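Local coordinates for Lmo0135 protein (Listeria monocytogenes EGD-e, PDB 5ISU) that serves as the substrate-binding protein of an ABC transporter, named CtaP, and probably binds peptides for import, at residues 76-81 / 130-135; 96-101 / 152-157; 105-110 / 161-166. All coordinates share one frame; numbering follows the deposited sequence.

Contact 1: 76-81 / 130-135; sequences TVKLKD and DTTVKF
Val-77 and Val-133 face each other across a hydrogen-bonded pair of an antiparallel ladder, and their side chains leave the sheet on the same face, CB to CB 4.3 Å. Two nearly straight backbone bonds join them, Val-77 N to Val-133 O at 2.8 Å and the reciprocal Val-133 N to Val-77 O. Setting CG1 of Val-77 anti to the backbone N (chi1 179°) places CG2 beside that N, where it reaches Phe-135 CE1 at 3.9 Å; the methyl meets the ring at its edge, in the ring plane. The opposite face, with Thr-76, Lys-78 and Thr-132, is more polar. Lys-78 lies alongside Thr-132, both pointing the same way, and its bent chain brings CD to 3.2 Å from Thr-132 OG1, a hydroxyl that is hydrogen-bonded to Asp-129. Thr-76 and Thr-132 meet there through their CG2 methyls. Where the ladder ends, Leu-79 N still bonds to Thr-131 O at 2.9 Å, now from above the carbonyl plane. Strand 63-68 flanks 74-79 and strand 121-129 flanks 132-136, so this pair runs through the interior of a five-stranded antiparallel sheet, and helix 93-104 packs against the face that carries Val-133 and Phe-135.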
loop_
_atom_site.group_PDB
_atom_site.type_symbol
_atom_site.label_atom_id
_atom_site.label_comp_id
_atom_site.label_asym_id
_atom_site.label_seq_id
_atom_site.Cartn_x
_atom_site.Cartn_y
_atom_site.Cartn_z
ATOM N N THR A 76 -8.548 5.953 -23.943
ATOM C CA THR A 76 -7.982 5.122 -24.985
ATOM C C THR A 76 -6.539 4.770 -24.660
ATOM O O THR A 76 -5.691 5.660 -24.509
ATOM C CB THR A 76 -8.016 5.865 -26.326
ATOM O OG1 THR A 76 -9.363 6.223 -26.636
ATOM C CG2 THR A 76 -7.469 5.007 -27.442
ATOM N N VAL A 77 -6.259 3.469 -24.571
ATOM C CA VAL A 77 -4.916 2.961 -24.288
ATOM C C VAL A 77 -4.346 2.268 -25.530
ATOM O O VAL A 77 -4.978 1.366 -26.089
ATOM C CB VAL A 77 -4.932 1.912 -23.141
ATOM C CG1 VAL A 77 -3.526 1.383 -22.867
ATOM C CG2 VAL A 77 -5.528 2.501 -21.873
ATOM N N LYS A 78 -3.156 2.695 -25.946
ATOM C CA LYS A 78 -2.438 2.091 -27.067
ATOM C C LYS A 78 -1.331 1.215 -26.471
ATOM O O LYS A 78 -0.574 1.678 -25.629
ATOM C CB LYS A 78 -1.782 3.163 -27.941
ATOM C CG LYS A 78 -2.684 3.957 -28.888
ATOM C CD LYS A 78 -3.179 3.116 -30.059
ATOM C CE LYS A 78 -3.641 3.975 -31.235
ATOM N NZ LYS A 78 -4.706 4.970 -30.915
ATOM N N LEU A 79 -1.228 -0.034 -26.930
ATOM C CA LEU A 79 -0.199 -0.981 -26.457
ATOM C C LEU A 79 1.025 -0.973 -27.347
ATOM O O LEU A 79 0.968 -0.552 -28.483
ATOM C CB LEU A 79 -0.746 -2.422 -26.452
ATOM C CG LEU A 79 -1.935 -2.781 -25.553
ATOM C CD1 LEU A 79 -2.271 -4.261 -25.640
ATOM C CD2 LEU A 79 -1.625 -2.414 -24.114
ATOM N N LYS A 80 2.131 -1.476 -26.825
ATOM C CA LYS A 80 3.336 -1.633 -27.632
ATOM C C LYS A 80 3.102 -2.794 -28.627
ATOM O O LYS A 80 2.246 -3.651 -28.391
ATOM C CB LYS A 80 4.568 -1.862 -26.739
ATOM C CG LYS A 80 4.929 -0.607 -25.949
ATOM C CD LYS A 80 6.118 -0.758 -24.996
ATOM C CE LYS A 80 6.345 0.582 -24.297
ATOM N NZ LYS A 80 7.292 0.518 -23.166
ATOM N N ASP A 81 3.821 -2.777 -29.744
ATOM C CA ASP A 81 3.694 -3.799 -30.776
ATOM C C ASP A 81 4.589 -4.968 -30.444
ATOM O O ASP A 81 5.621 -4.791 -29.806
ATOM C CB ASP A 81 4.140 -3.251 -32.148
ATOM C CG ASP A 81 3.226 -2.144 -32.686
ATOM O OD1 ASP A 81 1.991 -2.343 -32.740
ATOM O OD2 ASP A 81 3.751 -1.095 -33.126
ATOM N N ASP A 130 -5.656 -4.860 -32.317
ATOM C CA ASP A 130 -4.822 -5.678 -31.453
ATOM C C ASP A 130 -4.013 -4.803 -30.490
ATOM O O ASP A 130 -3.716 -5.242 -29.380
ATOM C CB ASP A 130 -3.878 -6.574 -32.264
ATOM C CG ASP A 130 -4.554 -7.843 -32.775
ATOM O OD1 ASP A 130 -5.658 -8.173 -32.296
ATOM O OD2 ASP A 130 -3.952 -8.542 -33.624
ATOM N N THR A 131 -3.670 -3.577 -30.893
ATOM C CA THR A 131 -2.905 -2.676 -30.024
ATOM C C THR A 131 -3.698 -1.458 -29.505
ATOM O O THR A 131 -3.095 -0.456 -29.133
ATOM C CB THR A 131 -1.611 -2.174 -30.719
ATOM O OG1 THR A 131 -1.928 -1.285 -31.795
ATOM C CG2 THR A 131 -0.806 -3.339 -31.254
ATOM N N THR A 132 -5.025 -1.551 -29.440
ATOM C CA THR A 132 -5.848 -0.421 -28.983
ATOM C C THR A 132 -7.043 -0.859 -28.139
ATOM O O THR A 132 -7.917 -1.568 -28.616
ATOM C CB THR A 132 -6.372 0.420 -30.179
ATOM O OG1 THR A 132 -5.276 0.880 -30.982
ATOM C CG2 THR A 132 -7.208 1.642 -29.695
ATOM N N VAL A 133 -7.080 -0.397 -26.897
ATOM C CA VAL A 133 -8.171 -0.676 -25.960
ATOM C C VAL A 133 -8.905 0.641 -25.711
ATOM O O VAL A 133 -8.261 1.664 -25.450
ATOM C CB VAL A 133 -7.633 -1.164 -24.598
ATOM C CG1 VAL A 133 -8.765 -1.659 -23.721
ATOM C CG2 VAL A 133 -6.611 -2.275 -24.779
ATOM N N LYS A 134 -10.239 0.625 -25.803
ATOM C CA LYS A 134 -11.061 1.825 -25.573
ATOM C C LYS A 134 -11.996 1.555 -24.401
ATOM O O LYS A 134 -12.783 0.603 -24.446
ATOM C CB LYS A 134 -11.911 2.158 -26.798
ATOM C CG LYS A 134 -12.716 3.442 -26.654
ATOM C CD LYS A 134 -14.002 3.442 -27.468
ATOM C CE LYS A 134 -13.758 3.403 -28.960
ATOM N NZ LYS A 134 -15.047 3.372 -29.706
ATOM N N PHE A 135 -11.898 2.381 -23.357
ATOM C CA PHE A 135 -12.763 2.280 -22.193
ATOM C C PHE A 135 -13.770 3.417 -22.281
ATOM O O PHE A 135 -13.388 4.561 -22.529
ATOM C CB PHE A 135 -12.003 2.496 -20.873
ATOM C CG PHE A 135 -10.965 1.450 -20.546
ATOM C CD1 PHE A 135 -9.656 1.605 -20.959
ATOM C CD2 PHE A 135 -11.288 0.365 -19.750
ATOM C CE1 PHE A 135 -8.683 0.674 -20.620
ATOM C CE2 PHE A 135 -10.329 -0.578 -19.410
ATOM C CZ PHE A 135 -9.020 -0.426 -19.847
#

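Contact 2: 96-101 / 152-157; sequences VVFTVN and FPIPKH. With EDO (1,2-ethanediol), chain B.
Thr-99 and Ile-154 form the tight end of this contact between a helix and the chain leading into another. Ile-154 N donates to Thr-99 OG1 at 2.8 Å, with an almost straight N-H...O angle of 171°. The threonine oxygen lies beside its own backbone N (chi1 -55°), from where it is also hydrogen-bonded to Asp-95 O one turn back, so two bonds grip a buried hydroxyl. Ile-154 CG1 packs 3.4 Å from the same oxygen and also touches the edge of the Phe-98 ring, 4.0 Å from CE2. Over one face of that ring lies Lys-156, whose CA makes a CH-pi contact 4.0 Å from the ring centroid, while its CB and CG run past Phe-98 CB and CG. Beyond the ring the packing gives way to a looser, more polar side. Here the lysine NZ forms a salt bridge with Glu-160 and a hydrogen bond of 3.2 Å to O2 of a 1,2-ethanediol, probably a crystallisation additive, that also touches Asn-101. Pro-155 is the N-cap residue of helix 156-159, and Lys-156 N bonds to Asp-95. Helix 93-104 meets this segment through Phe-98 and Thr-99, and strands 121-129 and 132-136 through Val-96, Val-97 and Val-100.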
loop_
_atom_site.group_PDB
_atom_site.type_symbol
_atom_site.label_atom_id
_atom_site.label_comp_id
_atom_site.label_asym_id
_atom_site.label_seq_id
_atom_site.Cartn_x
_atom_site.Cartn_y
_atom_site.Cartn_z
ATOM N N VAL A 96 -6.468 -7.462 -22.469
ATOM C CA VAL A 96 -6.905 -6.360 -21.615
ATOM C C VAL A 96 -8.417 -6.424 -21.454
ATOM O O VAL A 96 -8.913 -6.375 -20.344
ATOM C CB VAL A 96 -6.489 -4.990 -22.187
ATOM C CG1 VAL A 96 -6.994 -3.860 -21.295
ATOM C CG2 VAL A 96 -4.964 -4.922 -22.343
ATOM N N VAL A 97 -9.134 -6.560 -22.569
ATOM C CA VAL A 97 -10.598 -6.659 -22.555
ATOM C C VAL A 97 -11.046 -7.839 -21.712
ATOM O O VAL A 97 -11.972 -7.710 -20.893
ATOM C CB VAL A 97 -11.175 -6.829 -23.976
ATOM C CG1 VAL A 97 -12.686 -7.084 -23.939
ATOM C CG2 VAL A 97 -10.874 -5.608 -24.831
ATOM N N PHE A 98 -10.408 -8.987 -21.932
ATOM C CA PHE A 98 -10.745 -10.183 -21.179
ATOM C C PHE A 98 -10.492 -9.987 -19.689
ATOM O O PHE A 98 -11.291 -10.424 -18.862
ATOM C CB PHE A 98 -9.970 -11.417 -21.684
ATOM C CG PHE A 98 -10.034 -12.578 -20.737
ATOM C CD1 PHE A 98 -11.134 -13.415 -20.728
ATOM C CD2 PHE A 98 -9.020 -12.794 -19.818
ATOM C CE1 PHE A 98 -11.214 -14.464 -19.837
ATOM C CE2 PHE A 98 -9.090 -13.838 -18.913
ATOM C CZ PHE A 98 -10.191 -14.676 -18.922
ATOM N N THR A 99 -9.392 -9.337 -19.344
ATOM C CA THR A 99 -9.081 -9.135 -17.924
ATOM C C THR A 99 -10.152 -8.286 -17.222
ATOM O O THR A 99 -10.615 -8.646 -16.136
ATOM C CB THR A 99 -7.690 -8.521 -17.687
ATOM O OG1 THR A 99 -6.676 -9.327 -18.320
ATOM C CG2 THR A 99 -7.406 -8.462 -16.195
ATOM N N VAL A 100 -10.568 -7.195 -17.862
ATOM C CA VAL A 100 -11.584 -6.316 -17.283
ATOM C C VAL A 100 -12.916 -7.048 -17.142
ATOM O O VAL A 100 -13.574 -6.925 -16.110
ATOM C CB VAL A 100 -11.787 -5.028 -18.111
ATOM C CG1 VAL A 100 -12.994 -4.215 -17.604
ATOM C CG2 VAL A 100 -10.534 -4.190 -18.101
ATOM N N ASN A 101 -13.301 -7.807 -18.166
ATOM C CA ASN A 101 -14.563 -8.577 -18.113
ATOM C C ASN A 101 -14.488 -9.662 -17.041
ATOM O O ASN A 101 -15.499 -9.964 -16.397
ATOM C CB ASN A 101 -14.921 -9.182 -19.479
ATOM C CG ASN A 101 -15.274 -8.122 -20.526
ATOM O OD1 ASN A 101 -15.011 -8.299 -21.715
ATOM N ND2 ASN A 101 -15.859 -7.021 -20.087
ATOM N N PHE A 152 -2.649 -4.865 -14.289
ATOM C CA PHE A 152 -1.824 -5.965 -14.823
ATOM C C PHE A 152 -2.749 -6.911 -15.592
ATOM O O PHE A 152 -3.631 -7.506 -14.991
ATOM C CB PHE A 152 -1.154 -6.765 -13.687
ATOM C CG PHE A 152 -0.156 -5.985 -12.865
ATOM C CD1 PHE A 152 -0.577 -5.110 -11.878
ATOM C CD2 PHE A 152 1.217 -6.182 -13.035
ATOM C CE1 PHE A 152 0.351 -4.411 -11.099
ATOM C CE2 PHE A 152 2.147 -5.485 -12.276
ATOM C CZ PHE A 152 1.712 -4.599 -11.300
ATOM N N PRO A 153 -2.568 -7.046 -16.919
ATOM C CA PRO A 153 -3.452 -7.967 -17.610
ATOM C C PRO A 153 -3.109 -9.438 -17.384
ATOM O O PRO A 153 -1.962 -9.779 -17.017
ATOM C CB PRO A 153 -3.261 -7.603 -19.089
ATOM C CG PRO A 153 -1.951 -6.940 -19.165
ATOM C CD PRO A 153 -1.772 -6.236 -17.855
ATOM N N ILE A 154 -4.127 -10.289 -17.546
ATOM C CA ILE A 154 -3.946 -11.750 -17.472
ATOM C C ILE A 154 -4.192 -12.328 -18.877
ATOM O O ILE A 154 -4.732 -11.649 -19.733
ATOM C CB ILE A 154 -4.778 -12.419 -16.348
ATOM C CG1 ILE A 154 -6.292 -12.255 -16.551
ATOM C CG2 ILE A 154 -4.375 -11.830 -15.007
ATOM C CD1 ILE A 154 -7.119 -12.982 -15.502
ATOM N N PRO A 155 -3.712 -13.546 -19.142
ATOM C CA PRO A 155 -3.875 -14.067 -20.503
ATOM C C PRO A 155 -5.231 -14.735 -20.790
ATOM O O PRO A 155 -5.670 -15.611 -20.047
ATOM C CB PRO A 155 -2.722 -15.052 -20.638
ATOM C CG PRO A 155 -2.358 -15.437 -19.255
ATOM C CD PRO A 155 -2.741 -14.322 -18.351
ATOM N N LYS A 156 -5.865 -14.307 -21.879
ATOM C CA LYS A 156 -7.150 -14.830 -22.303
ATOM C C LYS A 156 -7.017 -16.313 -22.706
ATOM O O LYS A 156 -7.789 -17.160 -22.238
ATOM C CB LYS A 156 -7.688 -13.968 -23.458
ATOM C CG LYS A 156 -9.028 -14.380 -24.075
ATOM C CD LYS A 156 -9.414 -13.373 -25.157
ATOM C CE LYS A 156 -10.654 -13.773 -25.954
ATOM N NZ LYS A 156 -11.894 -13.826 -25.132
ATOM N N HIS A 157 -5.993 -16.641 -23.501
ATOM C CA HIS A 157 -5.814 -18.026 -23.946
ATOM C C HIS A 157 -5.671 -19.045 -22.787
ATOM O O HIS A 157 -5.906 -20.234 -22.970
ATOM C CB HIS A 157 -4.639 -18.147 -24.932
ATOM C CG HIS A 157 -3.288 -18.052 -24.292
ATOM N ND1 HIS A 157 -2.689 -16.850 -23.989
ATOM C CD2 HIS A 157 -2.414 -19.017 -23.920
ATOM C CE1 HIS A 157 -1.515 -17.079 -23.429
ATOM N NE2 HIS A 157 -1.316 -18.384 -23.390
HETATM C C1 EDO B . -14.566 -12.328 -22.592
HETATM O O1 EDO B . -14.810 -12.292 -21.184
HETATM C C2 EDO B . -14.094 -10.957 -23.054
HETATM O O2 EDO B . -13.031 -11.103 -23.995
#

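Contact 3: 105-110 / 161-166; sequences DTKQNS and GVENIE
A short 3-10 turn at 106-108, closed by a backbone bond from Gln-108 N to Asp-105 O, approaches an irregular segment at 161-166, with Gln-108 and Asn-164 the nearest residues at 6.0 Å between CA atoms. Gln-108 makes the largest share of the contact through its buried side chain. OE1 accepts a hydrogen bond from Ile-165 N at 2.9 Å and 175°, the donor tilted 20° from the carbonyl plane, and NE2 makes a weak bond of 3.4 Å to Val-162 O. The OE1 end is held firmly by the main chain of the facing loop, the NE2 end only weakly. Two connections meet here: the one that follows helix 93-104, which the chain leaves at Asp-105, and the one that leaves helix 156-159 for strand 180-186. A bend at chi2 (-64°) of Gln-108 carries its amide across the side chain of Ile-165 at about a right angle, with CG1 of the isoleucine 3.7 Å from CD. On the exposed side, Lys-107 NZ forms a salt bridge of 3.0 Å with Glu-163 OE1, reaching the oxygen on its anti side and somewhat out of the carboxylate plane. Gln-108 O is hydrogen-bonded to the hydroxyl of Tyr-35, whose side chain also touches Ile-165 and Glu-166.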
loop_
_atom_site.group_PDB
_atom_site.type_symbol
_atom_site.label_atom_id
_atom_site.label_comp_id
_atom_site.label_asym_id
_atom_site.label_seq_id
_atom_site.Cartn_x
_atom_site.Cartn_y
_atom_site.Cartn_z
ATOM N N ASP A 105 -17.037 -9.646 -13.831
ATOM C CA ASP A 105 -17.850 -10.836 -13.634
ATOM C C ASP A 105 -17.940 -11.135 -12.131
ATOM O O ASP A 105 -16.964 -11.569 -11.512
ATOM C CB ASP A 105 -17.219 -11.996 -14.411
ATOM C CG ASP A 105 -18.128 -13.185 -14.550
ATOM O OD1 ASP A 105 -19.303 -13.096 -14.151
ATOM O OD2 ASP A 105 -17.658 -14.209 -15.091
ATOM N N THR A 106 -19.121 -10.880 -11.559
ATOM C CA THR A 106 -19.374 -11.053 -10.125
ATOM C C THR A 106 -19.069 -12.450 -9.585
ATOM O O THR A 106 -18.611 -12.569 -8.444
ATOM C CB THR A 106 -20.830 -10.664 -9.747
ATOM O OG1 THR A 106 -21.734 -11.261 -10.675
ATOM C CG2 THR A 106 -21.027 -9.145 -9.777
ATOM N N LYS A 107 -19.301 -13.499 -10.385
ATOM C CA LYS A 107 -19.020 -14.869 -9.922
ATOM C C LYS A 107 -17.520 -15.124 -9.613
ATOM O O LYS A 107 -17.196 -16.053 -8.866
ATOM C CB LYS A 107 -19.531 -15.926 -10.919
ATOM C CG LYS A 107 -18.847 -15.937 -12.285
ATOM C CD LYS A 107 -19.393 -17.020 -13.225
ATOM C CE LYS A 107 -19.003 -18.429 -12.782
ATOM N NZ LYS A 107 -19.393 -19.503 -13.752
ATOM N N GLN A 108 -16.618 -14.302 -10.163
ATOM C CA GLN A 108 -15.177 -14.484 -9.925
ATOM C C GLN A 108 -14.703 -13.901 -8.574
ATOM O O GLN A 108 -13.564 -14.175 -8.156
ATOM C CB GLN A 108 -14.348 -13.888 -11.084
ATOM C CG GLN A 108 -14.602 -14.502 -12.465
ATOM C CD GLN A 108 -14.225 -15.983 -12.581
ATOM O OE1 GLN A 108 -13.542 -16.549 -11.715
ATOM N NE2 GLN A 108 -14.672 -16.616 -13.667
ATOM N N ASN A 109 -15.560 -13.109 -7.905
ATOM C CA ASN A 109 -15.226 -12.484 -6.609
ATOM C C ASN A 109 -13.890 -11.738 -6.622
ATOM O O ASN A 109 -13.054 -11.959 -5.733
ATOM C CB ASN A 109 -15.174 -13.529 -5.480
ATOM C CG ASN A 109 -16.526 -14.127 -5.149
ATOM O OD1 ASN A 109 -17.566 -13.446 -5.169
ATOM N ND2 ASN A 109 -16.511 -15.409 -4.778
ATOM N N SER A 110 -13.667 -10.890 -7.623
ATOM C CA SER A 110 -12.415 -10.114 -7.676
ATOM C C SER A 110 -12.494 -8.943 -6.708
ATOM O O SER A 110 -13.431 -8.168 -6.788
ATOM C CB SER A 110 -12.101 -9.575 -9.082
ATOM O OG SER A 110 -10.814 -8.909 -9.085
ATOM N N GLY A 161 -12.982 -19.345 -20.324
ATOM C CA GLY A 161 -13.780 -20.538 -20.021
ATOM C C GLY A 161 -13.512 -21.181 -18.662
ATOM O O GLY A 161 -14.022 -22.270 -18.378
ATOM N N VAL A 162 -12.680 -20.549 -17.834
ATOM C CA VAL A 162 -12.424 -21.057 -16.484
ATOM C C VAL A 162 -13.495 -20.455 -15.580
ATOM O O VAL A 162 -13.627 -19.229 -15.509
ATOM C CB VAL A 162 -11.023 -20.683 -15.974
ATOM C CG1 VAL A 162 -10.872 -21.046 -14.499
ATOM C CG2 VAL A 162 -9.946 -21.368 -16.816
ATOM N N GLU A 163 -14.249 -21.309 -14.890
ATOM C CA GLU A 163 -15.340 -20.842 -14.035
ATOM C C GLU A 163 -14.896 -20.163 -12.752
ATOM O O GLU A 163 -15.520 -19.189 -12.337
ATOM C CB GLU A 163 -16.297 -21.973 -13.680
ATOM C CG GLU A 163 -16.991 -22.617 -14.866
ATOM C CD GLU A 163 -18.330 -23.216 -14.471
ATOM O OE1 GLU A 163 -19.089 -22.490 -13.792
ATOM O OE2 GLU A 163 -18.647 -24.374 -14.856
ATOM N N ASN A 164 -13.866 -20.702 -12.096
ATOM C CA ASN A 164 -13.330 -20.100 -10.866
ATOM C C ASN A 164 -11.831 -19.853 -11.051
ATOM O O ASN A 164 -11.000 -20.749 -10.871
ATOM C CB ASN A 164 -13.615 -20.964 -9.631
ATOM C CG ASN A 164 -13.231 -20.266 -8.326
ATOM O OD1 ASN A 164 -12.301 -19.452 -8.285
ATOM N ND2 ASN A 164 -13.944 -20.591 -7.252
ATOM N N ILE A 165 -11.501 -18.612 -11.382
ATOM C CA ILE A 165 -10.135 -18.232 -11.664
ATOM C C ILE A 165 -9.249 -18.278 -10.429
ATOM O O ILE A 165 -8.122 -18.763 -10.515
ATOM C CB ILE A 165 -10.056 -16.844 -12.340
ATOM C CG1 ILE A 165 -10.822 -16.871 -13.668
ATOM C CG2 ILE A 165 -8.605 -16.455 -12.601
ATOM C CD1 ILE A 165 -10.940 -15.529 -14.358
ATOM N N GLU A 166 -9.757 -17.819 -9.289
ATOM C CA GLU A 166 -8.958 -17.788 -8.061
ATOM C C GLU A 166 -8.471 -19.186 -7.600
ATOM O O GLU A 166 -7.377 -19.303 -7.060
ATOM C CB GLU A 166 -9.721 -17.069 -6.928
ATOM C CG GLU A 166 -8.888 -16.791 -5.668
ATOM C CD GLU A 166 -9.663 -16.073 -4.556
ATOM O OE1 GLU A 166 -10.874 -16.343 -4.385
ATOM O OE2 GLU A 166 -9.045 -15.260 -3.815
#

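In the fold
Helix 93-104 and the chain just after it connect the three contacts. Their first segments follow in order, strand 74-79, helix 93-104 and the loop beyond it, and their second segments repeat that order from strand 132-136 to the loop after helix 156-159, so all three interleave along the chain. Contacts 1 and 2, with centres 13 Å apart, touch directly: Val-133 and Phe-135 pack on Val-96 and Val-100. Contact 3 continues from contact 2, about 12 Å away between centres, but lies about 13 Å from contact 1 at the nearest atoms. The helix thus packs between the five-stranded antiparallel sheet and segment 152-157, all within the family 5 solute-binding range of a probable peptide-binding protein.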